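Local coordinates for periplasmic aliphatic sulphonates-binding protein (Escherichia coli, PDB 2X26) that probably captures aliphatic sulfonates in the periplasm and hands them to an ABC transporter for import into the cell, at residues L46-N50 / G71-V75; R192-E196 / Q282-T288; A86-V91 / D154-D160; R122-Q126 / K176-L181. All coordinates share one frame; numbering follows the deposited sequence.

Contact 1: residues L46-N50 / G71-V75; sequences LEALN and GADLV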
loop_
_atom_site.group_PDB
_atom_site.type_symbol
_atom_site.label_atom_id
_atom_site.label_comp_id
_atom_site.label_asym_id
_atom_site.label_seq_id
_atom_site.Cartn_x
_atom_site.Cartn_y
_atom_site.Cartn_z
ATOM N N LEU A 46 6.648 8.941 0.576
ATOM C CA LEU A 46 5.736 10.088 0.487
ATOM C C LEU A 46 6.490 11.409 0.679
ATOM O O LEU A 46 6.091 12.422 0.146
ATOM C CB LEU A 46 4.596 9.988 1.493
ATOM C CG LEU A 46 3.582 8.866 1.162
ATOM C CD1 LEU A 46 2.447 8.844 2.201
ATOM C CD2 LEU A 46 3.005 8.846 -0.276
ATOM N N GLU A 47 7.562 11.354 1.454
ATOM C CA GLU A 47 8.494 12.470 1.571
ATOM C C GLU A 47 9.030 12.857 0.189
ATOM O O GLU A 47 9.054 14.030 -0.192
ATOM C CB GLU A 47 9.623 12.127 2.567
ATOM C CG GLU A 47 9.029 11.980 3.989
ATOM C CD GLU A 47 10.023 11.725 5.115
ATOM O OE1 GLU A 47 11.151 11.216 4.862
ATOM O OE2 GLU A 47 9.656 12.052 6.282
ATOM N N ALA A 48 9.448 11.861 -0.577
ATOM C CA ALA A 48 9.933 12.095 -1.922
ATOM C C ALA A 48 8.817 12.652 -2.826
ATOM O O ALA A 48 9.042 13.585 -3.597
ATOM C CB ALA A 48 10.525 10.761 -2.513
ATOM N N LEU A 49 7.619 12.090 -2.711
ATOM C CA LEU A 49 6.518 12.597 -3.491
ATOM C C LEU A 49 6.246 14.052 -3.174
ATOM O O LEU A 49 5.895 14.860 -4.070
ATOM C CB LEU A 49 5.268 11.718 -3.203
ATOM C CG LEU A 49 4.158 11.731 -4.279
ATOM C CD1 LEU A 49 4.568 11.275 -5.660
ATOM C CD2 LEU A 49 3.093 10.774 -3.791
ATOM N N ASN A 50 6.375 14.401 -1.894
ATOM C CA ASN A 50 6.086 15.734 -1.442
ATOM C C ASN A 50 7.136 16.813 -1.778
ATOM O O ASN A 50 6.814 17.989 -1.795
ATOM C CB ASN A 50 5.857 15.759 0.055
ATOM C CG ASN A 50 4.938 16.908 0.465
ATOM O OD1 ASN A 50 5.190 17.636 1.428
ATOM N ND2 ASN A 50 3.886 17.079 -0.295
ATOM N N GLY A 71 -0.265 18.542 6.024
ATOM C CA GLY A 71 -0.482 19.522 4.971
ATOM C C GLY A 71 -0.044 19.094 3.570
ATOM O O GLY A 71 -0.250 19.867 2.643
ATOM N N ALA A 72 0.476 17.881 3.358
ATOM C CA ALA A 72 0.837 17.503 1.997
ATOM C C ALA A 72 -0.417 17.425 1.134
ATOM O O ALA A 72 -1.488 16.965 1.593
ATOM C CB ALA A 72 1.644 16.236 1.953
ATOM N N ASP A 73 -0.327 17.934 -0.087
ATOM C CA ASP A 73 -1.511 17.986 -0.963
ATOM C C ASP A 73 -1.562 16.743 -1.873
ATOM O O ASP A 73 -2.136 16.772 -2.962
ATOM C CB ASP A 73 -1.539 19.269 -1.796
ATOM C CG ASP A 73 -2.886 19.480 -2.540
ATOM O OD1 ASP A 73 -3.951 18.948 -2.118
ATOM O OD2 ASP A 73 -2.869 20.192 -3.572
ATOM N N LEU A 74 -1.042 15.635 -1.394
ATOM C CA LEU A 74 -0.967 14.417 -2.226
ATOM C C LEU A 74 -2.322 13.775 -2.381
ATOM O O LEU A 74 -3.051 13.652 -1.400
ATOM C CB LEU A 74 -0.074 13.429 -1.543
ATOM C CG LEU A 74 1.261 14.024 -1.182
ATOM C CD1 LEU A 74 2.043 12.931 -0.421
ATOM C CD2 LEU A 74 2.023 14.473 -2.445
ATOM N N VAL A 75 -2.679 13.372 -3.592
ATOM C CA VAL A 75 -4.042 12.910 -3.865
ATOM C C VAL A 75 -4.037 11.413 -4.064
ATOM O O VAL A 75 -3.046 10.853 -4.602
ATOM C CB VAL A 75 -4.644 13.595 -5.097
ATOM C CG1 VAL A 75 -4.845 15.078 -4.809
ATOM C CG2 VAL A 75 -3.804 13.413 -6.358
HETATM O O HOH W 1 2.106 18.939 -0.849
#
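Leu-74 reaches into the side of helix 42-51 with both of its methyl groups. CG of Leu-74 lies anti to its carbonyl carbon (chi1 -52°), and the outstretched branches meet two leucines about one helical turn apart, Leu-46 and Leu-49. CD2 of Leu-74 rests on CG of Leu-49 at 3.9 Å, while its CD1 lies 4.2 Å from CD2 of Leu-46. Leu-49 turns the other way: its CG is anti to the backbone N (chi1 -158°), which swings its own CD2 in beside both Leu-74 methyls. Branched, flexible leucines suit this meeting because each can offer a methyl to a neighbour that crosses it at a slant. The helix belongs to one lobe of a periplasmic binding protein, and Leu-74 lies on strand 74-80, an outermost strand of the five-stranded sheet in that lobe. Helix 62-69 lies alongside, its Pro-63 and Ala-67 touching Leu-46. Just before the strand, Gly-71 takes the positive phi of a Schellman motif that ends helix 62-69, a backbone shape in which a side chain would press on the preceding carbonyl. Ala-72 then presents its CB to the amide of Asn-50, and the short methyl of alanine suits the close approach of ND2, 3.3 Å from that CB. The same ND2 donates to a water at 2.6 Å, and this water also accepts from the backbone N of Asp-73 at 2.7 Å. The water thereby links the helix to the turn on the more exposed side.

Contact 2: residues R192-E196 / Q282-T288; sequences RPYAE and QRIWQPT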
loop_
_atom_site.group_PDB
_atom_site.type_symbol
_atom_site.label_atom_id
_atom_site.label_comp_id
_atom_site.label_asym_id
_atom_site.label_seq_id
_atom_site.Cartn_x
_atom_site.Cartn_y
_atom_site.Cartn_z
ATOM N N ARG A 192 -1.221 16.532 -6.920
ATOM C CA ARG A 192 -2.400 16.922 -7.661
ATOM C C ARG A 192 -2.128 17.526 -9.048
ATOM O O ARG A 192 -2.805 17.178 -10.019
ATOM C CB ARG A 192 -3.334 17.769 -6.816
ATOM C CG ARG A 192 -4.669 18.092 -7.501
ATOM C CD ARG A 192 -5.405 19.176 -6.728
ATOM N NE ARG A 192 -5.390 18.902 -5.291
ATOM C CZ ARG A 192 -6.359 18.253 -4.657
ATOM N NH1 ARG A 192 -7.417 17.797 -5.349
ATOM N NH2 ARG A 192 -6.253 18.016 -3.341
ATOM N N PRO A 193 -1.110 18.383 -9.180
ATOM C CA PRO A 193 -0.919 18.979 -10.499
ATOM C C PRO A 193 -0.522 17.934 -11.526
ATOM O O PRO A 193 -0.936 18.035 -12.696
ATOM C CB PRO A 193 0.243 19.967 -10.261
ATOM C CG PRO A 193 0.116 20.341 -8.884
ATOM C CD PRO A 193 -0.263 19.049 -8.174
ATOM N N TYR A 194 0.233 16.909 -11.111
ATOM C CA TYR A 194 0.651 15.871 -12.060
ATOM C C TYR A 194 -0.524 15.025 -12.478
ATOM O O TYR A 194 -0.608 14.650 -13.633
ATOM C CB TYR A 194 1.703 14.930 -11.446
ATOM C CG TYR A 194 2.370 13.944 -12.394
ATOM C CD1 TYR A 194 3.519 14.306 -13.106
ATOM C CD2 TYR A 194 1.873 12.644 -12.571
ATOM C CE1 TYR A 194 4.169 13.411 -13.972
ATOM C CE2 TYR A 194 2.508 11.739 -13.472
ATOM C CZ TYR A 194 3.659 12.121 -14.151
ATOM O OH TYR A 194 4.324 11.230 -14.991
ATOM N N ALA A 195 -1.404 14.716 -11.530
ATOM C CA ALA A 195 -2.576 13.907 -11.837
ATOM C C ALA A 195 -3.508 14.704 -12.790
ATOM O O ALA A 195 -4.040 14.123 -13.749
ATOM C CB ALA A 195 -3.289 13.554 -10.559
ATOM N N GLU A 196 -3.687 16.003 -12.510
ATOM C CA GLU A 196 -4.594 16.817 -13.326
ATOM C C GLU A 196 -4.074 17.054 -14.743
ATOM O O GLU A 196 -4.869 17.062 -15.703
ATOM C CB GLU A 196 -4.946 18.121 -12.605
ATOM C CG GLU A 196 -5.850 17.875 -11.388
ATOM C CD GLU A 196 -7.302 17.665 -11.793
ATOM O OE1 GLU A 196 -7.699 18.188 -12.858
ATOM O OE2 GLU A 196 -8.038 16.989 -11.044
ATOM N N GLN A 282 -11.226 15.548 0.299
ATOM C CA GLN A 282 -10.578 16.652 -0.439
ATOM C C GLN A 282 -9.336 16.154 -1.217
ATOM O O GLN A 282 -8.924 16.771 -2.220
ATOM C CB GLN A 282 -10.202 17.788 0.561
ATOM C CG GLN A 282 -9.750 19.156 -0.046
ATOM C CD GLN A 282 -8.284 19.246 -0.503
ATOM O OE1 GLN A 282 -7.359 18.617 0.067
ATOM N NE2 GLN A 282 -8.065 20.053 -1.542
ATOM N N ARG A 283 -8.767 15.029 -0.758
ATOM C CA ARG A 283 -7.559 14.445 -1.334
ATOM C C ARG A 283 -7.853 13.333 -2.343
ATOM O O ARG A 283 -6.920 12.699 -2.812
ATOM C CB ARG A 283 -6.629 13.890 -0.236
ATOM C CG ARG A 283 -6.150 14.919 0.790
ATOM C CD ARG A 283 -5.290 16.017 0.164
ATOM N NE ARG A 283 -4.345 16.569 1.149
ATOM C CZ ARG A 283 -4.662 17.434 2.111
ATOM N NH1 ARG A 283 -5.917 17.843 2.266
ATOM N NH2 ARG A 283 -3.721 17.879 2.948
ATOM N N ILE A 284 -9.130 13.082 -2.655
ATOM C CA ILE A 284 -9.491 12.063 -3.633
ATOM C C ILE A 284 -9.470 12.667 -5.046
ATOM O O ILE A 284 -10.091 13.705 -5.284
ATOM C CB ILE A 284 -10.813 11.352 -3.233
ATOM C CG1 ILE A 284 -10.514 10.435 -2.040
ATOM C CG2 ILE A 284 -11.347 10.493 -4.368
ATOM C CD1 ILE A 284 -11.704 9.881 -1.375
ATOM N N TRP A 285 -8.678 12.075 -5.946
ATOM C CA TRP A 285 -8.642 12.514 -7.335
ATOM C C TRP A 285 -9.803 11.895 -8.089
ATOM O O TRP A 285 -9.977 10.652 -8.082
ATOM C CB TRP A 285 -7.308 12.173 -7.988
ATOM C CG TRP A 285 -7.175 12.566 -9.461
ATOM C CD1 TRP A 285 -7.186 13.819 -9.970
ATOM C CD2 TRP A 285 -7.015 11.669 -10.582
ATOM N NE1 TRP A 285 -7.052 13.779 -11.356
ATOM C CE2 TRP A 285 -6.928 12.467 -11.748
ATOM C CE3 TRP A 285 -6.928 10.266 -10.704
ATOM C CZ2 TRP A 285 -6.749 11.917 -13.037
ATOM C CZ3 TRP A 285 -6.751 9.695 -11.980
ATOM C CH2 TRP A 285 -6.669 10.528 -13.144
ATOM N N GLN A 286 -10.646 12.774 -8.646
ATOM C CA GLN A 286 -11.672 12.358 -9.601
ATOM C C GLN A 286 -10.999 12.197 -10.968
ATOM O O GLN A 286 -10.430 13.162 -11.511
ATOM C CB GLN A 286 -12.795 13.396 -9.650
ATOM C CG GLN A 286 -13.506 13.561 -8.314
ATOM C CD GLN A 286 -14.369 12.356 -7.966
ATOM O OE1 GLN A 286 -15.368 12.101 -8.639
ATOM N NE2 GLN A 286 -14.004 11.620 -6.905
ATOM N N PRO A 287 -11.035 10.975 -11.523
ATOM C CA PRO A 287 -10.284 10.749 -12.738
ATOM C C PRO A 287 -10.784 11.657 -13.875
ATOM O O PRO A 287 -12.003 11.875 -14.017
ATOM C CB PRO A 287 -10.523 9.269 -13.036
ATOM C CG PRO A 287 -10.810 8.677 -11.706
ATOM C CD PRO A 287 -11.517 9.703 -10.914
ATOM N N THR A 288 -9.831 12.202 -14.622
ATOM C CA THR A 288 -10.098 13.065 -15.761
ATOM C C THR A 288 -9.195 12.609 -16.863
ATOM O O THR A 288 -8.236 11.844 -16.649
ATOM C CB THR A 288 -9.721 14.510 -15.455
ATOM O OG1 THR A 288 -8.339 14.560 -15.025
ATOM C CG2 THR A 288 -10.624 15.077 -14.378
HETATM O O HOH W 2 -10.188 15.776 -11.006
HETATM O O HOH W 3 -6.265 15.098 -16.707
#
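Helix 192-197, which follows directly on strand 186-191 of one lobe's sheet, is crossed by the extended chain of residues 282-288, with Ala-195 and Trp-285 at its centre. CB of Ala-195 sits over the five-membered ring of Trp-285, 3.9 Å from the centroid and 9° off the ring normal, a CH-pi contact suited to a small methyl. Pro-287 CA lies over the opposite face, so the indole is sandwiched. At the ring's edge, in one of its two conformers, comes the carboxylate of Glu-196, its plane steeply inclined to the indole. In that conformer a water held by Glu-196 OE2 and Gln-286 O links the two segments; another joins Glu-196 O to Thr-288 OG1. Toward residue 282, Arg-192 bends at chi3 (-46°) to bring NH2 to the backbone O of Gln-282, 3.2 Å away, in a fairly straight bond (163°) in the guanidinium plane. An arginine is long enough to do this while also salt-bridging Asp-73. Strand 74-80 backs both segments: Val-75 touches Arg-192, Val-77 touches Ala-195 and Trp-285, and Tyr-76 bonds through its backbone to Arg-283 and Trp-285, while Gln-203 of helix 199-218 lies against the indole and Pro-287.

Contact 3: residues A86-V91 / D154-D160; sequences AEVILV and DAWAIWD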
loop_
_atom_site.group_PDB
_atom_site.type_symbol
_atom_site.label_atom_id
_atom_site.label_comp_id
_atom_site.label_asym_id
_atom_site.label_seq_id
_atom_site.Cartn_x
_atom_site.Cartn_y
_atom_site.Cartn_z
ATOM N N ALA A 86 -3.737 -11.272 5.016
ATOM C CA ALA A 86 -2.321 -10.962 4.994
ATOM C C ALA A 86 -1.888 -10.113 6.210
ATOM O O ALA A 86 -0.716 -9.814 6.388
ATOM C CB ALA A 86 -2.058 -10.195 3.691
ATOM N N GLU A 87 -2.833 -9.687 7.041
ATOM C CA GLU A 87 -2.524 -8.794 8.174
ATOM C C GLU A 87 -3.035 -9.515 9.440
ATOM O O GLU A 87 -4.202 -9.740 9.560
ATOM C CB GLU A 87 -3.248 -7.457 7.918
ATOM C CG GLU A 87 -2.947 -6.327 8.903
ATOM C CD GLU A 87 -1.756 -5.469 8.422
ATOM O OE1 GLU A 87 -1.744 -5.132 7.219
ATOM O OE2 GLU A 87 -0.873 -5.156 9.242
ATOM N N VAL A 88 -2.147 -9.891 10.366
ATOM C CA VAL A 88 -2.496 -10.837 11.455
ATOM C C VAL A 88 -1.980 -10.501 12.856
ATOM O O VAL A 88 -1.032 -9.726 13.014
ATOM C CB VAL A 88 -1.983 -12.246 11.082
ATOM C CG1 VAL A 88 -2.593 -12.702 9.746
ATOM C CG2 VAL A 88 -0.409 -12.264 11.043
ATOM N N ILE A 89 -2.621 -11.092 13.873
ATOM C CA ILE A 89 -2.035 -11.235 15.198
ATOM C C ILE A 89 -1.665 -12.709 15.386
ATOM O O ILE A 89 -2.539 -13.600 15.242
ATOM C CB ILE A 89 -3.044 -10.801 16.287
ATOM C CG1 ILE A 89 -3.469 -9.357 16.075
ATOM C CG2 ILE A 89 -2.457 -11.018 17.717
ATOM C CD1 ILE A 89 -4.598 -8.867 17.077
ATOM N N LEU A 90 -0.387 -12.963 15.647
ATOM C CA LEU A 90 0.102 -14.310 15.850
ATOM C C LEU A 90 0.338 -14.605 17.294
ATOM O O LEU A 90 0.841 -13.761 18.038
ATOM C CB LEU A 90 1.450 -14.484 15.167
ATOM C CG LEU A 90 1.509 -14.393 13.650
ATOM C CD1 LEU A 90 2.977 -14.379 13.250
ATOM C CD2 LEU A 90 0.765 -15.590 12.965
ATOM N N VAL A 91 0.041 -15.839 17.667
ATOM C CA VAL A 91 0.430 -16.354 18.987
ATOM C C VAL A 91 1.063 -17.680 18.750
ATOM O O VAL A 91 0.980 -18.187 17.637
ATOM C CB VAL A 91 -0.784 -16.513 19.946
ATOM C CG1 VAL A 91 -1.397 -15.129 20.218
ATOM C CG2 VAL A 91 -1.873 -17.416 19.294
ATOM N N ASP A 154 3.728 -12.152 24.144
ATOM C CA ASP A 154 2.824 -13.275 23.910
ATOM C C ASP A 154 2.181 -13.304 22.552
ATOM O O ASP A 154 1.649 -14.329 22.145
ATOM C CB ASP A 154 1.788 -13.359 25.020
ATOM C CG ASP A 154 2.473 -13.523 26.364
ATOM O OD1 ASP A 154 3.370 -14.409 26.438
ATOM O OD2 ASP A 154 2.208 -12.701 27.250
ATOM N N ALA A 155 2.205 -12.172 21.862
ATOM C CA ALA A 155 1.576 -12.068 20.563
ATOM C C ALA A 155 2.329 -11.033 19.731
ATOM O O ALA A 155 2.952 -10.125 20.299
ATOM C CB ALA A 155 0.102 -11.658 20.699
ATOM N N TRP A 156 2.255 -11.170 18.406
ATOM C CA TRP A 156 2.956 -10.304 17.463
ATOM C C TRP A 156 1.960 -9.925 16.364
ATOM O O TRP A 156 1.408 -10.785 15.645
ATOM C CB TRP A 156 4.191 -11.006 16.876
ATOM C CG TRP A 156 5.013 -10.200 15.891
ATOM C CD1 TRP A 156 5.112 -8.855 15.817
ATOM C CD2 TRP A 156 5.909 -10.719 14.908
ATOM N NE1 TRP A 156 5.981 -8.488 14.811
ATOM C CE2 TRP A 156 6.487 -9.624 14.246
ATOM C CE3 TRP A 156 6.241 -12.016 14.490
ATOM C CZ2 TRP A 156 7.388 -9.768 13.195
ATOM C CZ3 TRP A 156 7.157 -12.160 13.443
ATOM C CH2 TRP A 156 7.709 -11.047 12.816
ATOM N N ALA A 157 1.690 -8.638 16.263
ATOM C CA ALA A 157 0.795 -8.170 15.200
ATOM C C ALA A 157 1.693 -7.696 14.076
ATOM O O ALA A 157 2.574 -6.849 14.289
ATOM C CB ALA A 157 -0.104 -7.050 15.721
ATOM N N ILE A 158 1.526 -8.303 12.901
ATOM C CA ILE A 158 2.459 -8.119 11.777
ATOM C C ILE A 158 1.816 -8.398 10.425
ATOM O O ILE A 158 0.758 -9.038 10.338
ATOM C CB ILE A 158 3.737 -9.049 11.996
ATOM C CG1 ILE A 158 4.902 -8.678 11.040
ATOM C CG2 ILE A 158 3.354 -10.512 11.942
ATOM C CD1 ILE A 158 5.431 -7.250 11.219
ATOM N N TRP A 159 2.435 -7.861 9.362
ATOM C CA TRP A 159 1.980 -8.030 7.995
ATOM C C TRP A 159 2.822 -9.056 7.216
ATOM O O TRP A 159 3.878 -9.509 7.677
ATOM C CB TRP A 159 1.995 -6.680 7.270
ATOM C CG TRP A 159 3.319 -5.967 7.314
ATOM C CD1 TRP A 159 4.308 -6.022 6.399
ATOM C CD2 TRP A 159 3.770 -5.054 8.351
ATOM N NE1 TRP A 159 5.372 -5.204 6.782
ATOM C CE2 TRP A 159 5.049 -4.588 7.971
ATOM C CE3 TRP A 159 3.181 -4.550 9.531
ATOM C CZ2 TRP A 159 5.792 -3.659 8.752
ATOM C CZ3 TRP A 159 3.916 -3.607 10.294
ATOM C CH2 TRP A 159 5.199 -3.204 9.918
ATOM N N ASP A 160 2.321 -9.447 6.056
ATOM C CA ASP A 160 3.079 -10.314 5.136
ATOM C C ASP A 160 4.164 -9.474 4.447
ATOM O O ASP A 160 3.918 -8.311 4.057
ATOM C CB ASP A 160 2.100 -10.857 4.095
ATOM C CG ASP A 160 1.911 -12.350 4.151
ATOM O OD1 ASP A 160 2.772 -13.049 4.757
ATOM O OD2 ASP A 160 0.928 -12.822 3.465
#
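Val-88 and Ile-158 face each other as a hydrogen-bonded pair, each backbone N donating to the other's O, with Val-88 N to Ile-158 O at 3.0 Å and Ile-158 N to Val-88 O at 2.9 Å. Leu-90 and Trp-156 repeat the pattern; the bond from Leu-90 N to Trp-156 O is 2.8 Å long and almost straight (175°). The side chains of these four make the tight face. CD1 of Leu-90 touches CG2 of Ile-158 at 4.1 Å and approaches the Trp-156 ring, while Tyr-163 and Ala-166 of helix 162-169 pack against Leu-90. Ile-158 also lays its CB over one face of the Trp-156 indole. The strands, antiparallel at 160°, are the central strand, 155-159, and its neighbour 87-92 in a mixed five-stranded sheet, the core of one alpha/beta lobe of a type 2 periplasmic binding protein. On the other face, CG2 of Ile-89 packs on CB of Ala-155 and its CG1 on CB of Ala-157, and Leu-119 and Leu-120 of helix 115-126 meet Ile-89. That face becomes looser and partly exposed where Glu-87 pairs with Trp-159. Here OE2 of Glu-87 is 3.8 Å from CB of Trp-159. The Glu-87 chain bends at chi2 (91°), folding its carboxylate toward the tryptophan, and OE2 accepts from Ser-115 OG. An alanine in place of Glu-87 is likely to leave that serine hydroxyl without its acceptor and the CB side of Trp-159 less covered. At this end the pairing is weaker: Asp-160 N to Ala-86 O is a weak bond of 3.1 Å.

Contact 4: residues R122-Q126 / K176-L181; sequences RALRQ and KDGTDL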
loop_
_atom_site.group_PDB
_atom_site.type_symbol
_atom_site.label_atom_id
_atom_site.label_comp_id
_atom_site.label_asym_id
_atom_site.label_seq_id
_atom_site.Cartn_x
_atom_site.Cartn_y
_atom_site.Cartn_z
ATOM N N ARG A 122 -8.246 -1.773 16.419
ATOM C CA ARG A 122 -9.579 -2.227 15.993
ATOM C C ARG A 122 -9.987 -3.587 16.525
ATOM O O ARG A 122 -11.135 -3.762 16.952
ATOM C CB ARG A 122 -9.678 -2.234 14.483
ATOM C CG ARG A 122 -9.680 -0.827 13.903
ATOM C CD ARG A 122 -9.434 -0.937 12.442
ATOM N NE ARG A 122 -9.108 0.372 11.909
ATOM C CZ ARG A 122 -9.994 1.195 11.363
ATOM N NH1 ARG A 122 -11.287 0.841 11.258
ATOM N NH2 ARG A 122 -9.566 2.365 10.912
ATOM N N ALA A 123 -9.047 -4.532 16.528
ATOM C CA ALA A 123 -9.298 -5.859 17.091
ATOM C C ALA A 123 -9.610 -5.771 18.588
ATOM O O ALA A 123 -10.539 -6.441 19.084
ATOM C CB ALA A 123 -8.080 -6.779 16.861
ATOM N N LEU A 124 -8.794 -4.999 19.318
ATOM C CA LEU A 124 -9.012 -4.858 20.754
ATOM C C LEU A 124 -10.360 -4.218 21.021
ATOM O O LEU A 124 -11.101 -4.641 21.933
ATOM C CB LEU A 124 -7.891 -4.040 21.405
ATOM C CG LEU A 124 -6.502 -4.686 21.449
ATOM C CD1 LEU A 124 -5.529 -3.691 22.086
ATOM C CD2 LEU A 124 -6.561 -5.958 22.298
ATOM N N ARG A 125 -10.703 -3.215 20.213
ATOM C CA ARG A 125 -11.976 -2.503 20.390
ATOM C C ARG A 125 -13.177 -3.441 20.242
ATOM O O ARG A 125 -14.148 -3.324 21.014
ATOM C CB ARG A 125 -12.129 -1.314 19.425
ATOM C CG ARG A 125 -13.416 -0.482 19.649
ATOM C CD ARG A 125 -13.355 0.914 18.986
ATOM N NE ARG A 125 -13.098 0.801 17.550
ATOM C CZ ARG A 125 -12.876 1.813 16.710
ATOM N NH1 ARG A 125 -12.888 3.074 17.134
ATOM N NH2 ARG A 125 -12.654 1.545 15.427
ATOM N N GLN A 126 -13.104 -4.361 19.289
ATOM C CA GLN A 126 -14.165 -5.370 19.136
ATOM C C GLN A 126 -14.364 -6.173 20.404
ATOM O O GLN A 126 -15.505 -6.502 20.744
ATOM C CB GLN A 126 -13.841 -6.393 18.040
ATOM C CG GLN A 126 -13.990 -5.922 16.673
ATOM C CD GLN A 126 -13.963 -7.059 15.667
ATOM O OE1 GLN A 126 -13.182 -8.032 15.808
ATOM N NE2 GLN A 126 -14.747 -6.909 14.604
ATOM N N LYS A 176 -6.038 -13.771 15.026
ATOM C CA LYS A 176 -7.003 -12.833 14.446
ATOM C C LYS A 176 -6.418 -12.311 13.151
ATOM O O LYS A 176 -5.258 -11.989 13.124
ATOM C CB LYS A 176 -7.223 -11.688 15.449
ATOM C CG LYS A 176 -8.174 -10.592 15.010
ATOM C CD LYS A 176 -9.539 -11.109 14.827
ATOM C CE LYS A 176 -10.452 -9.901 14.595
ATOM N NZ LYS A 176 -11.833 -10.332 14.400
ATOM N N ASP A 177 -7.212 -12.264 12.080
ATOM C CA ASP A 177 -6.753 -11.535 10.874
ATOM C C ASP A 177 -7.703 -10.372 10.614
ATOM O O ASP A 177 -8.580 -10.072 11.445
ATOM C CB ASP A 177 -6.558 -12.465 9.664
ATOM C CG ASP A 177 -7.870 -13.019 9.116
ATOM O OD1 ASP A 177 -8.975 -12.486 9.425
ATOM O OD2 ASP A 177 -7.824 -13.997 8.335
ATOM N N GLY A 178 -7.553 -9.714 9.475
ATOM C CA GLY A 178 -8.307 -8.469 9.270
ATOM C C GLY A 178 -9.708 -8.655 8.742
ATOM O O GLY A 178 -10.377 -7.655 8.366
ATOM N N THR A 179 -10.165 -9.907 8.711
ATOM C CA THR A 179 -11.342 -10.293 7.935
ATOM C C THR A 179 -12.614 -9.557 8.296
ATOM O O THR A 179 -13.356 -9.081 7.415
ATOM C CB THR A 179 -11.622 -11.818 8.028
ATOM O OG1 THR A 179 -10.659 -12.517 7.236
ATOM C CG2 THR A 179 -13.010 -12.171 7.505
ATOM N N ASP A 180 -12.907 -9.472 9.576
ATOM C CA ASP A 180 -14.160 -8.867 9.965
ATOM C C ASP A 180 -13.883 -7.425 10.461
ATOM O O ASP A 180 -14.722 -6.807 11.127
ATOM C CB ASP A 180 -14.888 -9.787 10.963
ATOM C CG ASP A 180 -15.264 -11.160 10.345
ATOM O OD1 ASP A 180 -15.698 -11.203 9.167
ATOM O OD2 ASP A 180 -15.148 -12.198 11.034
ATOM N N LEU A 181 -12.692 -6.905 10.099
ATOM C CA LEU A 181 -12.236 -5.579 10.526
ATOM C C LEU A 181 -12.442 -4.471 9.504
ATOM O O LEU A 181 -11.913 -3.367 9.700
ATOM C CB LEU A 181 -10.781 -5.608 11.048
ATOM C CG LEU A 181 -10.579 -6.537 12.250
ATOM C CD1 LEU A 181 -9.121 -6.625 12.641
ATOM C CD2 LEU A 181 -11.416 -6.100 13.451
#
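This is a helix-against-turn contact at the edge of one alpha/beta lobe of the binding protein, where the C-terminal end of helix 115-126 meets the end of strand 172-177 and the type I beta turn from Gly-178 to Leu-181. Leu-181 is its apolar centre. Its CD2 lies over one face of the Gln-126 amide, 3.5 Å from CD of Gln-126, and its CD1 lies 4.3 Å from CB of Ala-123; CB of Arg-122 borders the same leucine. Alanine suits position 123 because its short side chain lets the helix settle close to Leu-181, to Lys-176 and to Ile-89 of the neighbouring strand; CB of Ala-123 lies 4.2 Å from CG of Lys-176. Arg-122 gives the contact only the root of its side chain, its NE being bonded to Asn-118. Gln-126 stretches out beyond CG, carrying its amide across Leu-181 toward the exposed side. Lys-176 places CG opposite its backbone N (chi1 179°), kinks at chi2 (64°) and then runs straight, which brings the ammonium over to the glutamine. NZ of Lys-176 meets OE1 of Gln-126 at 3.0 Å, in the carbonyl plane and on a lone pair. With a leucine in place of this lysine, the Gln-126 oxygen would probably lose its charged donor, and the amide would be held less firmly in its present rotation. Just before the turn, OD1 of Asp-177 accepts from N of Thr-179, an Asx turn, and also from its OG1, the two donors approaching from the same face of the carboxylate.

In the fold
The four contacts fall into two groups, one in each lobe of the binding protein. Contacts 1 and 2, with centres 13 Å apart, both involve strand 74-80, contact 2 by packing on it, and polar bonds join them directly. Contacts 3 and 4, 12 Å apart, meet at neighbouring strands 87-92 and 172-177 of the second sheet. Between the groups the centres lie 29 to 35 Å apart. Along the chain contact 1 closes first, the segments of contacts 3 and 4 then alternate, and contact 2 comes last. The chain thus leaves the first lobe after strand 74-80 and returns by strand 186-191, the two-lobed plan in which such proteins usually bind ligand between lobes.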